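Local coordinates for histidine acid phosphatase (Hafnia alvei, PDB 4ARU), which belongs to branch 2 of the histidine phosphatase superfamily, a family built on a mixed beta sheet flanked by helices, at residues Tyr349-Met354 with Ser376-Ile381; Glu66-Gln71 with Ala335-Arg340; Gly133-Asp138 with Pro408-Pro413; Pro125-Val130 with Ala304-Asn309. All blocks are in the same frame, centred on the assembly; numbering follows the deposited sequence. Where two conformers were deposited one is given.

Contact 1: Tyr349-Met354 with Ser376-Ile381. With K (potassium ion), chain E.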
# COMPACT_ATOMS: atom_id res chain seq x y z
N TYR A 349 7.82 -23.05 0.21
CA TYR A 349 7.65 -22.08 -0.84
C TYR A 349 6.96 -20.86 -0.30
O TYR A 349 6.26 -20.90 0.73
CB TYR A 349 6.73 -22.63 -1.94
CG TYR A 349 7.05 -23.96 -2.51
CD1 TYR A 349 6.61 -25.14 -1.90
CD2 TYR A 349 7.78 -24.09 -3.71
CE1 TYR A 349 6.86 -26.37 -2.45
CE2 TYR A 349 8.02 -25.34 -4.28
CZ TYR A 349 7.58 -26.48 -3.62
OH TYR A 349 7.78 -27.73 -4.15
N VAL A 350 7.10 -19.76 -1.03
CA VAL A 350 6.37 -18.53 -0.78
C VAL A 350 5.48 -18.24 -1.97
O VAL A 350 5.96 -18.32 -3.14
CB VAL A 350 7.32 -17.31 -0.56
CG1 VAL A 350 6.53 -16.01 -0.33
CG2 VAL A 350 8.35 -17.56 0.54
N SER A 351 4.22 -17.97 -1.74
CA SER A 351 3.30 -17.39 -2.72
C SER A 351 2.99 -15.95 -2.31
O SER A 351 2.97 -15.64 -1.10
CB SER A 351 2.00 -18.19 -2.73
OG SER A 351 1.21 -17.90 -3.86
N VAL A 352 2.72 -15.09 -3.27
CA VAL A 352 2.35 -13.70 -2.95
C VAL A 352 1.12 -13.31 -3.74
O VAL A 352 1.06 -13.49 -4.94
CB VAL A 352 3.49 -12.69 -3.21
CG1 VAL A 352 3.22 -11.39 -2.49
CG2 VAL A 352 4.82 -13.21 -2.82
N ASN A 353 0.12 -12.78 -3.04
CA ASN A 353 -1.08 -12.25 -3.68
C ASN A 353 -1.33 -10.83 -3.23
O ASN A 353 -1.05 -10.48 -2.10
CB ASN A 353 -2.33 -13.06 -3.33
CG ASN A 353 -2.37 -14.41 -4.05
OD1 ASN A 353 -1.60 -15.29 -3.71
ND2 ASN A 353 -3.27 -14.57 -5.01
N MET A 354 -1.89 -10.03 -4.12
CA MET A 354 -2.46 -8.74 -3.74
C MET A 354 -3.92 -8.96 -3.50
O MET A 354 -4.63 -9.30 -4.43
CB MET A 354 -2.25 -7.68 -4.82
CG MET A 354 -2.54 -6.27 -4.38
SD MET A 354 -1.37 -5.67 -3.08
CE MET A 354 -2.36 -4.19 -2.86
N SER A 376 -8.32 -10.76 -5.66
CA SER A 376 -7.00 -11.31 -5.36
C SER A 376 -6.27 -11.51 -6.68
O SER A 376 -6.84 -12.06 -7.60
CB SER A 376 -7.09 -12.62 -4.55
OG SER A 376 -5.83 -13.16 -4.18
N VAL A 377 -5.03 -11.05 -6.74
CA VAL A 377 -4.18 -11.24 -7.91
C VAL A 377 -2.93 -11.98 -7.45
O VAL A 377 -2.23 -11.52 -6.56
CB VAL A 377 -3.80 -9.90 -8.55
CG1 VAL A 377 -2.81 -10.10 -9.69
CG2 VAL A 377 -5.06 -9.22 -9.09
N ARG A 378 -2.65 -13.12 -8.06
CA ARG A 378 -1.46 -13.87 -7.77
C ARG A 378 -0.28 -13.21 -8.49
O ARG A 378 -0.36 -12.90 -9.68
CB ARG A 378 -1.63 -15.31 -8.26
CG ARG A 378 -0.72 -16.28 -7.53
CD ARG A 378 -1.24 -17.71 -7.61
NE ARG A 378 -1.34 -18.17 -8.98
CZ ARG A 378 -1.92 -19.31 -9.39
NH1 ARG A 378 -2.47 -20.14 -8.51
NH2 ARG A 378 -1.92 -19.63 -10.68
N LEU A 379 0.81 -13.01 -7.79
CA LEU A 379 1.96 -12.27 -8.30
C LEU A 379 3.14 -13.10 -8.75
O LEU A 379 3.61 -14.05 -8.08
CB LEU A 379 2.44 -11.26 -7.24
CG LEU A 379 1.33 -10.31 -6.76
CD1 LEU A 379 1.88 -9.38 -5.66
CD2 LEU A 379 0.80 -9.47 -7.88
N ASN A 380 3.70 -12.65 -9.86
CA ASN A 380 4.94 -13.13 -10.39
C ASN A 380 6.09 -12.38 -9.75
O ASN A 380 6.03 -11.16 -9.60
CB ASN A 380 5.00 -12.88 -11.90
CG ASN A 380 6.29 -13.38 -12.51
OD1 ASN A 380 6.66 -14.52 -12.30
ND2 ASN A 380 6.96 -12.54 -13.31
N ILE A 381 7.11 -13.11 -9.34
CA ILE A 381 8.37 -12.53 -8.88
C ILE A 381 9.40 -12.77 -9.98
O ILE A 381 9.83 -13.90 -10.18
CB ILE A 381 8.85 -13.13 -7.54
CG1 ILE A 381 7.80 -12.97 -6.44
CG2 ILE A 381 10.23 -12.56 -7.16
CD1 ILE A 381 8.10 -13.82 -5.23
K K E . 8.85 -15.91 -11.78
O HOH W 1 2.91 -15.90 -5.97
O HOH W 2 10.69 -15.32 -13.70
O HOH W 3 8.03 -17.88 -13.46
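Val-377 O takes the backbone N-H of Met-354 at 2.9 Å in the plane of its carbonyl, and the CA-H of Asn-353 also leans on this oxygen. Val-377 N returns a bond to Met-354 O, which closes the hydrogen-bonded pair of an antiparallel ladder; Asn-353 and Arg-378 form the adjoining non-hydrogen-bonded pair. One rung on, Leu-379 N reaches Val-352 O at 2.9 Å, almost in line with the C=O. Past that the chains part, and a water bridges them, accepting from Val-352 N (2.8 Å) and lying 2.9 Å from Leu-379 O.

On the face of the ladder that carries Asn-353 and Arg-378, the two side chains run alongside each other in the same direction, their amide and guanidinium planes turned 70° apart. The amide ND2 makes a weak bond to Ser-376 OG, 3.0 Å away and bent to 128° at the hydrogen. The opposite face is apolar: a chi1 of -163° turns the methyls of Val-352 to different partners, CG1 to Leu-379 CD1 and CG2 to Ile-381 CD1 at 4.1 Å, the latter two side chains crossing nearly at right angles.

Farther along the chain, Asn-380 OD1 (2.6 Å) and Ile-381 O bind the potassium ion with two waters; Cys-384 and Gln-387 complete the site. Strand 348-356 pairs with 335-342 on one side and with the short strands 375-378 and 393-394. Helix 395-405 packs on Val-350 and Ile-381, and Arg-67 of helix 51-70 touches Asn-353 and Ser-376.

Contact 2: Glu66-Gln71 with Ala335-Arg340; sequences ERFQQQ and ALVFER
The guanidinium of Arg-67 presents its edge to Glu-339, with OE2 lying near the guanidinium plane, and the ring of Phe-68 likewise meets Glu-339 OE2 and Val-337 CG1 at its edge. The carboxylate does not lie flat against either group: its plane is turned 68° from the guanidinium and about as steeply from the phenyl ring. Arg-67 NH2 comes to OE2 from above the carboxylate plane, 44° out of it, in a salt bridge of 3.0 Å that is nearly straight at the hydrogen. NE adds a weak bond to the same oxygen at 3.5 Å, so two of the arginine's nitrogens, NE and NH2, converge on one carboxylate oxygen. The other, OE1, accepts from the indole NE1 of Trp-341, and between them these partners should fix the rotation of the buried carboxylate.

Arg-67 spans the gap by stretching out straight from CG to NE, its CG anti to the backbone N. Beside the salt bridge, Phe-68 CZ touches Val-337 CG1 at 4.4 Å, and its CE1 comes to 4.1 Å from Glu-339 OE2.

This is helix-on-sheet packing across one face of the central sheet of the phosphatase fold. The axes of helix 66-70 and strand 335-340 pass 13.1 Å apart, nearly parallel (8°). Strand 335-342 is flanked by 9-18 and 348-356; Leu-10 of 9-18 touches both Gln-71 and Glu-339, while Leu-336 and Phe-338 turn to the other face, against helix 307-317.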
# COMPACT_ATOMS: atom_id res chain seq x y z
N GLU A 66 -12.28 -16.41 6.84
CA GLU A 66 -12.86 -17.50 6.07
C GLU A 66 -11.77 -18.17 5.23
O GLU A 66 -11.79 -19.41 5.15
CB GLU A 66 -13.96 -17.00 5.14
CG GLU A 66 -15.24 -16.57 5.80
CD GLU A 66 -16.47 -16.57 4.88
OE1 GLU A 66 -16.53 -17.31 3.87
OE2 GLU A 66 -17.42 -15.82 5.19
N ARG A 67 -10.86 -17.41 4.63
CA ARG A 67 -9.85 -17.97 3.74
C ARG A 67 -8.90 -18.83 4.58
O ARG A 67 -8.60 -19.98 4.23
CB ARG A 67 -9.07 -16.84 3.06
CG ARG A 67 -7.85 -17.25 2.23
CD ARG A 67 -7.28 -15.96 1.64
NE ARG A 67 -5.98 -16.05 0.95
CZ ARG A 67 -5.74 -15.62 -0.30
NH1 ARG A 67 -6.69 -15.06 -1.08
NH2 ARG A 67 -4.50 -15.75 -0.79
N PHE A 68 -8.44 -18.30 5.70
CA PHE A 68 -7.44 -19.04 6.46
C PHE A 68 -8.02 -20.23 7.21
O PHE A 68 -7.32 -21.23 7.44
CB PHE A 68 -6.65 -18.10 7.37
CG PHE A 68 -5.91 -17.00 6.61
CD1 PHE A 68 -5.27 -17.24 5.41
CD2 PHE A 68 -5.90 -15.70 7.10
CE1 PHE A 68 -4.60 -16.21 4.70
CE2 PHE A 68 -5.25 -14.68 6.41
CZ PHE A 68 -4.64 -14.93 5.21
N GLN A 69 -9.29 -20.18 7.63
CA GLN A 69 -9.97 -21.34 8.19
C GLN A 69 -10.07 -22.44 7.18
O GLN A 69 -9.87 -23.61 7.48
CB GLN A 69 -11.40 -20.99 8.57
CG GLN A 69 -11.47 -20.35 9.91
CD GLN A 69 -12.84 -19.77 10.19
OE1 GLN A 69 -13.56 -19.36 9.29
NE2 GLN A 69 -13.20 -19.74 11.42
N GLN A 70 -10.41 -22.08 5.95
CA GLN A 70 -10.57 -23.09 4.91
C GLN A 70 -9.24 -23.81 4.65
O GLN A 70 -9.23 -25.00 4.34
CB GLN A 70 -11.09 -22.42 3.63
CG GLN A 70 -11.27 -23.39 2.45
CD GLN A 70 -11.60 -22.65 1.16
OE1 GLN A 70 -10.94 -21.69 0.76
NE2 GLN A 70 -12.65 -23.12 0.49
N GLN A 71 -8.13 -23.08 4.83
CA GLN A 71 -6.78 -23.60 4.59
C GLN A 71 -6.17 -24.23 5.86
O GLN A 71 -5.00 -24.65 5.89
CB GLN A 71 -5.86 -22.51 4.01
CG GLN A 71 -6.40 -21.85 2.71
CD GLN A 71 -5.68 -20.56 2.27
OE1 GLN A 71 -5.53 -19.57 3.03
NE2 GLN A 71 -5.25 -20.55 1.01
N ALA A 335 -3.70 -5.40 0.46
CA ALA A 335 -2.59 -5.94 1.15
C ALA A 335 -1.81 -6.94 0.28
O ALA A 335 -2.44 -7.73 -0.47
CB ALA A 335 -3.04 -6.63 2.41
N LEU A 336 -0.49 -6.95 0.46
CA LEU A 336 0.30 -8.05 -0.02
C LEU A 336 0.23 -9.17 1.00
O LEU A 336 0.63 -9.00 2.20
CB LEU A 336 1.77 -7.66 -0.19
CG LEU A 336 2.06 -6.71 -1.34
CD1 LEU A 336 3.50 -6.21 -1.22
CD2 LEU A 336 1.78 -7.43 -2.67
N VAL A 337 -0.17 -10.32 0.56
CA VAL A 337 -0.31 -11.49 1.40
C VAL A 337 0.73 -12.48 0.96
O VAL A 337 0.64 -13.07 -0.12
CB VAL A 337 -1.72 -12.10 1.32
CG1 VAL A 337 -1.83 -13.32 2.21
CG2 VAL A 337 -2.80 -11.04 1.65
N PHE A 338 1.68 -12.69 1.83
CA PHE A 338 2.78 -13.64 1.63
C PHE A 338 2.47 -14.92 2.38
O PHE A 338 2.24 -14.88 3.59
CB PHE A 338 4.11 -13.10 2.13
CG PHE A 338 4.61 -11.89 1.44
CD1 PHE A 338 4.17 -10.62 1.77
CD2 PHE A 338 5.68 -12.02 0.55
CE1 PHE A 338 4.66 -9.53 1.12
CE2 PHE A 338 6.22 -10.89 -0.07
CZ PHE A 338 5.66 -9.65 0.21
N GLU A 339 2.45 -16.06 1.69
CA GLU A 339 2.05 -17.35 2.25
C GLU A 339 3.22 -18.28 2.20
O GLU A 339 3.80 -18.48 1.13
CB GLU A 339 0.89 -17.94 1.47
CG GLU A 339 -0.36 -17.09 1.59
CD GLU A 339 -1.59 -17.63 0.88
OE1 GLU A 339 -1.49 -18.54 0.04
OE2 GLU A 339 -2.68 -17.09 1.19
N ARG A 340 3.50 -18.90 3.32
CA ARG A 340 4.50 -19.96 3.42
C ARG A 340 3.79 -21.28 3.33
O ARG A 340 3.05 -21.65 4.23
CB ARG A 340 5.32 -19.90 4.73
CG ARG A 340 6.24 -21.08 4.95
CD ARG A 340 6.71 -21.19 6.39
NE ARG A 340 7.38 -22.42 6.68
CZ ARG A 340 8.69 -22.68 6.54
NH1 ARG A 340 9.57 -21.75 6.21
NH2 ARG A 340 9.16 -23.89 6.79

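Contact 3: Gly133-Asp138 with Pro408-Pro413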
# COMPACT_ATOMS: atom_id res chain seq x y z
N GLY A 133 16.10 7.95 10.68
CA GLY A 133 17.55 8.15 10.72
C GLY A 133 18.41 6.91 10.63
O GLY A 133 19.62 6.97 10.94
N ILE A 134 17.83 5.79 10.16
CA ILE A 134 18.57 4.53 10.07
C ILE A 134 19.59 4.62 8.94
O ILE A 134 20.74 4.18 9.07
CB ILE A 134 17.63 3.34 9.82
CG1 ILE A 134 16.57 3.16 10.95
CG2 ILE A 134 18.38 2.02 9.59
CD1 ILE A 134 17.13 2.87 12.34
N CYS A 135 19.16 5.22 7.84
CA CYS A 135 20.01 5.36 6.68
C CYS A 135 19.56 6.57 5.88
O CYS A 135 18.46 7.10 6.05
CB CYS A 135 19.95 4.10 5.83
SG CYS A 135 18.35 3.72 5.11
N SER A 136 20.41 7.00 4.95
CA SER A 136 20.09 8.18 4.17
C SER A 136 20.34 7.90 2.70
O SER A 136 21.13 7.04 2.38
CB SER A 136 20.96 9.35 4.59
OG SER A 136 20.44 10.52 3.98
N MET A 137 19.67 8.66 1.85
CA MET A 137 19.87 8.53 0.40
C MET A 137 20.77 9.66 -0.07
O MET A 137 20.91 10.69 0.60
CB MET A 137 18.53 8.62 -0.28
CG MET A 137 17.64 7.42 0.03
SD MET A 137 16.16 7.39 -0.96
CE MET A 137 15.23 8.73 -0.30
N ASP A 138 21.44 9.40 -1.18
CA ASP A 138 22.31 10.39 -1.82
C ASP A 138 21.45 11.11 -2.86
O ASP A 138 20.86 10.49 -3.73
CB ASP A 138 23.52 9.71 -2.45
CG ASP A 138 24.36 10.66 -3.27
OD1 ASP A 138 23.97 10.95 -4.41
OD2 ASP A 138 25.42 11.11 -2.76
N PRO A 408 22.09 -2.97 2.87
CA PRO A 408 22.60 -3.28 4.20
C PRO A 408 22.65 -2.10 5.17
O PRO A 408 22.47 -2.30 6.38
CB PRO A 408 24.01 -3.77 3.92
CG PRO A 408 23.94 -4.35 2.55
CD PRO A 408 23.00 -3.45 1.82
N ALA A 409 22.92 -0.89 4.69
CA ALA A 409 22.95 0.29 5.57
C ALA A 409 21.60 0.61 6.19
O ALA A 409 21.55 1.37 7.17
CB ALA A 409 23.47 1.51 4.81
N CYS A 410 20.51 0.04 5.65
CA CYS A 410 19.17 0.34 6.09
C CYS A 410 18.55 -0.76 6.92
O CYS A 410 17.37 -0.68 7.22
CB CYS A 410 18.33 0.59 4.85
SG CYS A 410 18.85 2.06 3.92
N GLN A 411 19.35 -1.78 7.26
CA GLN A 411 18.91 -2.82 8.20
C GLN A 411 18.76 -2.23 9.60
O GLN A 411 19.52 -1.34 9.99
CB GLN A 411 19.87 -4.00 8.19
CG GLN A 411 19.94 -4.72 6.86
CD GLN A 411 18.80 -5.71 6.60
OE1 GLN A 411 17.75 -5.78 7.31
NE2 GLN A 411 18.95 -6.47 5.54
N LEU A 412 17.75 -2.70 10.33
CA LEU A 412 17.56 -2.22 11.69
C LEU A 412 18.70 -2.68 12.58
O LEU A 412 19.05 -3.86 12.56
CB LEU A 412 16.20 -2.64 12.23
CG LEU A 412 14.98 -2.11 11.49
CD1 LEU A 412 13.71 -2.53 12.20
CD2 LEU A 412 15.03 -0.60 11.26
N PRO A 413 19.33 -1.74 13.30
CA PRO A 413 20.51 -2.01 14.10
C PRO A 413 20.25 -3.00 15.21
O PRO A 413 19.19 -2.95 15.81
CB PRO A 413 20.83 -0.65 14.75
CG PRO A 413 20.22 0.35 13.87
CD PRO A 413 18.98 -0.30 13.31
OXT PRO A 413 21.15 -3.81 15.50
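Neither segment forms a strand here: 133-138 is an irregular loop, and 408-410 makes a short 3-10 turn, closed by Gln-411 N on Pro-408 O, before the chain runs out to its C-terminus at Pro-413. A disulfide joins them, with no hydrogen bond across the contact, and the backbones come nearest at Cys-135 and Cys-410, whose CA atoms are 5.1 Å apart. The bond ties the C-terminal tail to the loop leading into helix 139-150, where Asp-138 is the N-cap.

Cys-135 SG sits between its own N and carbonyl carbon (chi1 64°), which turns it to Cys-410 SG at 2.1 Å; the bridge has a torsion of 100° about S-S. The CB of Cys-135 also lies 3.4 Å from Ala-409 O. The buried carbonyl oxygen of Cys-410 has no polar partner in the model, and the CG2 methyl of Ile-134 lies 3.7 Å from it.

Ile-134 supplies the apolar half of the contact through three of its carbons. CG2 faces the carbonyls of Cys-410 and Gln-411, CG1 touches Leu-412 CD2 at 4.1 Å, and CD1 lies against the last ring, 3.8 Å from Pro-413 CD.

Contact 4: Pro125-Val130 with Ala304-Asn309; sequences PLFHPV and AGHDTN
The turn from strand 300-305 into helix 307-317 brings His-306 and Asp-307 to the C-terminal end of a parallel strand, the HD motif of branch 2 histidine phosphatases; loop 125-130 packs against this turn. Both motif residues hydrogen-bond a bound L(+)-tartaric acid, probably from the crystallisation liquor, through His-306 ND1 and Asp-307 OD1, while His-306 NE2 bonds Asp-90.

Asn-309 ND2 gives a hydrogen bond to Phe-127 O at 3.1 Å, in the carbonyl plane on a lone pair. Its OD1 accepts the backbone N of His-306 at 2.9 Å, so both amide ends are used and its flip is fixed. With CG beside the backbone N (chi1 -59°), the amide reaches back over the start of its own helix, where His-306 is the N-cap.

The Phe-127 ring pushes in beside the strand end: its edge meets Asn-309 OD1, CE1 comes to 3.6 Å from Gly-305 CA, and CZ to 3.5 Å from Ala-304 O. On the side where Gly-305 lacks a CB, this ring and Asn-309 OD1 close in.

The two imidazoles meet obliquely, planes at 58° and centroids 5.2 Å apart. His-306 NE2 lies at the edge of the His-128 ring, 3.7 Å from His-128 CE1, while His-128 NE2 sits over one face of the His-306 ring. In the His-128 plane a water, weakly bonded to His-128 NE2, lies 2.7 Å from Thr-308 OG1.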
# COMPACT_ATOMS: atom_id res chain seq x y z
N PRO A 125 11.00 3.01 12.72
CA PRO A 125 11.95 2.72 11.65
C PRO A 125 11.64 1.50 10.81
O PRO A 125 12.20 1.32 9.70
CB PRO A 125 13.24 2.50 12.39
CG PRO A 125 12.79 1.88 13.67
CD PRO A 125 11.61 2.75 14.03
N LEU A 126 10.69 0.66 11.24
CA LEU A 126 10.26 -0.43 10.39
C LEU A 126 9.51 0.10 9.17
O LEU A 126 9.66 -0.46 8.08
CB LEU A 126 9.31 -1.36 11.13
CG LEU A 126 8.83 -2.58 10.37
CD1 LEU A 126 9.95 -3.53 9.98
CD2 LEU A 126 7.81 -3.31 11.21
N PHE A 127 8.75 1.16 9.35
CA PHE A 127 7.94 1.74 8.29
C PHE A 127 8.64 2.90 7.58
O PHE A 127 8.37 3.09 6.36
CB PHE A 127 6.60 2.25 8.81
CG PHE A 127 5.70 1.13 9.33
CD1 PHE A 127 4.91 0.40 8.47
CD2 PHE A 127 5.67 0.81 10.68
CE1 PHE A 127 4.15 -0.64 8.92
CE2 PHE A 127 4.87 -0.22 11.16
CZ PHE A 127 4.09 -0.93 10.27
N HIS A 128 9.44 3.66 8.31
CA HIS A 128 10.06 4.88 7.82
C HIS A 128 11.51 4.98 8.29
O HIS A 128 11.89 5.85 9.13
CB HIS A 128 9.27 6.11 8.24
CG HIS A 128 7.90 6.15 7.67
ND1 HIS A 128 6.78 5.79 8.40
CD2 HIS A 128 7.46 6.42 6.43
CE1 HIS A 128 5.71 5.91 7.64
NE2 HIS A 128 6.09 6.29 6.44
N PRO A 129 12.38 4.08 7.77
CA PRO A 129 13.76 4.04 8.23
C PRO A 129 14.54 5.32 7.89
O PRO A 129 15.43 5.74 8.64
CB PRO A 129 14.36 2.83 7.51
CG PRO A 129 13.43 2.53 6.41
CD PRO A 129 12.08 2.96 6.84
N VAL A 130 14.21 5.93 6.76
CA VAL A 130 14.91 7.15 6.37
C VAL A 130 14.53 8.31 7.32
O VAL A 130 15.40 9.01 7.90
CB VAL A 130 14.62 7.48 4.89
CG1 VAL A 130 15.16 8.84 4.51
CG2 VAL A 130 15.26 6.42 4.00
N ALA A 304 0.25 -3.27 9.62
CA ALA A 304 -0.63 -2.19 9.17
C ALA A 304 0.22 -0.97 8.86
O ALA A 304 0.69 -0.27 9.74
CB ALA A 304 -1.68 -1.85 10.24
N GLY A 305 0.36 -0.73 7.55
CA GLY A 305 1.19 0.35 7.04
C GLY A 305 0.49 1.22 5.99
O GLY A 305 -0.72 1.52 6.09
N HIS A 306 1.25 1.58 4.96
CA HIS A 306 0.93 2.66 4.04
C HIS A 306 1.11 2.19 2.61
O HIS A 306 1.78 1.16 2.34
CB HIS A 306 1.84 3.83 4.27
CG HIS A 306 1.89 4.27 5.71
ND1 HIS A 306 1.06 5.24 6.24
CD2 HIS A 306 2.63 3.81 6.75
CE1 HIS A 306 1.32 5.39 7.51
NE2 HIS A 306 2.28 4.55 7.85
N ASP A 307 0.43 2.89 1.70
CA ASP A 307 0.62 2.59 0.28
C ASP A 307 2.07 2.60 -0.14
O ASP A 307 2.51 1.72 -0.91
CB ASP A 307 -0.26 3.49 -0.64
CG ASP A 307 -0.22 4.97 -0.32
OD1 ASP A 307 0.75 5.50 0.25
OD2 ASP A 307 -1.20 5.67 -0.78
N THR A 308 2.84 3.55 0.36
CA THR A 308 4.25 3.60 0.00
C THR A 308 5.04 2.36 0.39
O THR A 308 5.94 1.96 -0.31
CB THR A 308 4.92 4.85 0.57
OG1 THR A 308 4.82 4.82 1.99
CG2 THR A 308 4.26 6.14 0.08
N ASN A 309 4.65 1.71 1.49
CA ASN A 309 5.32 0.52 1.97
C ASN A 309 5.08 -0.64 0.98
O ASN A 309 6.00 -1.40 0.59
CB ASN A 309 4.84 0.08 3.35
CG ASN A 309 5.03 1.11 4.43
OD1 ASN A 309 4.11 1.47 5.15
ND2 ASN A 309 6.27 1.57 4.59
O HOH W 4 4.18 6.74 3.77

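Overall arrangement
Contacts 1, 2 and 4 reach the same mixed sheet. Contacts 1 and 2 touch directly as neighbouring strands: Asn-353 O lies 2.8 Å from Val-337 N, and Leu-379 CD1 packs 3.6 Å from Leu-336 CD2. Contact 4 holds the tartaric acid site, about 3 Å from the His-306 side chain; its centre is about 21 Å from that of contact 1 and 22 Å from that of contact 2. Contact 1 supplies Asn-380 and Ile-381 to the potassium site. Contact 3 is the surface neighbour of contact 4, centres about 13 Å apart, joined by a probable hydrogen bond of 2.8 Å from Ile-134 N to Pro-129 O, while Pro-125 packs on Ile-134 and Leu-412.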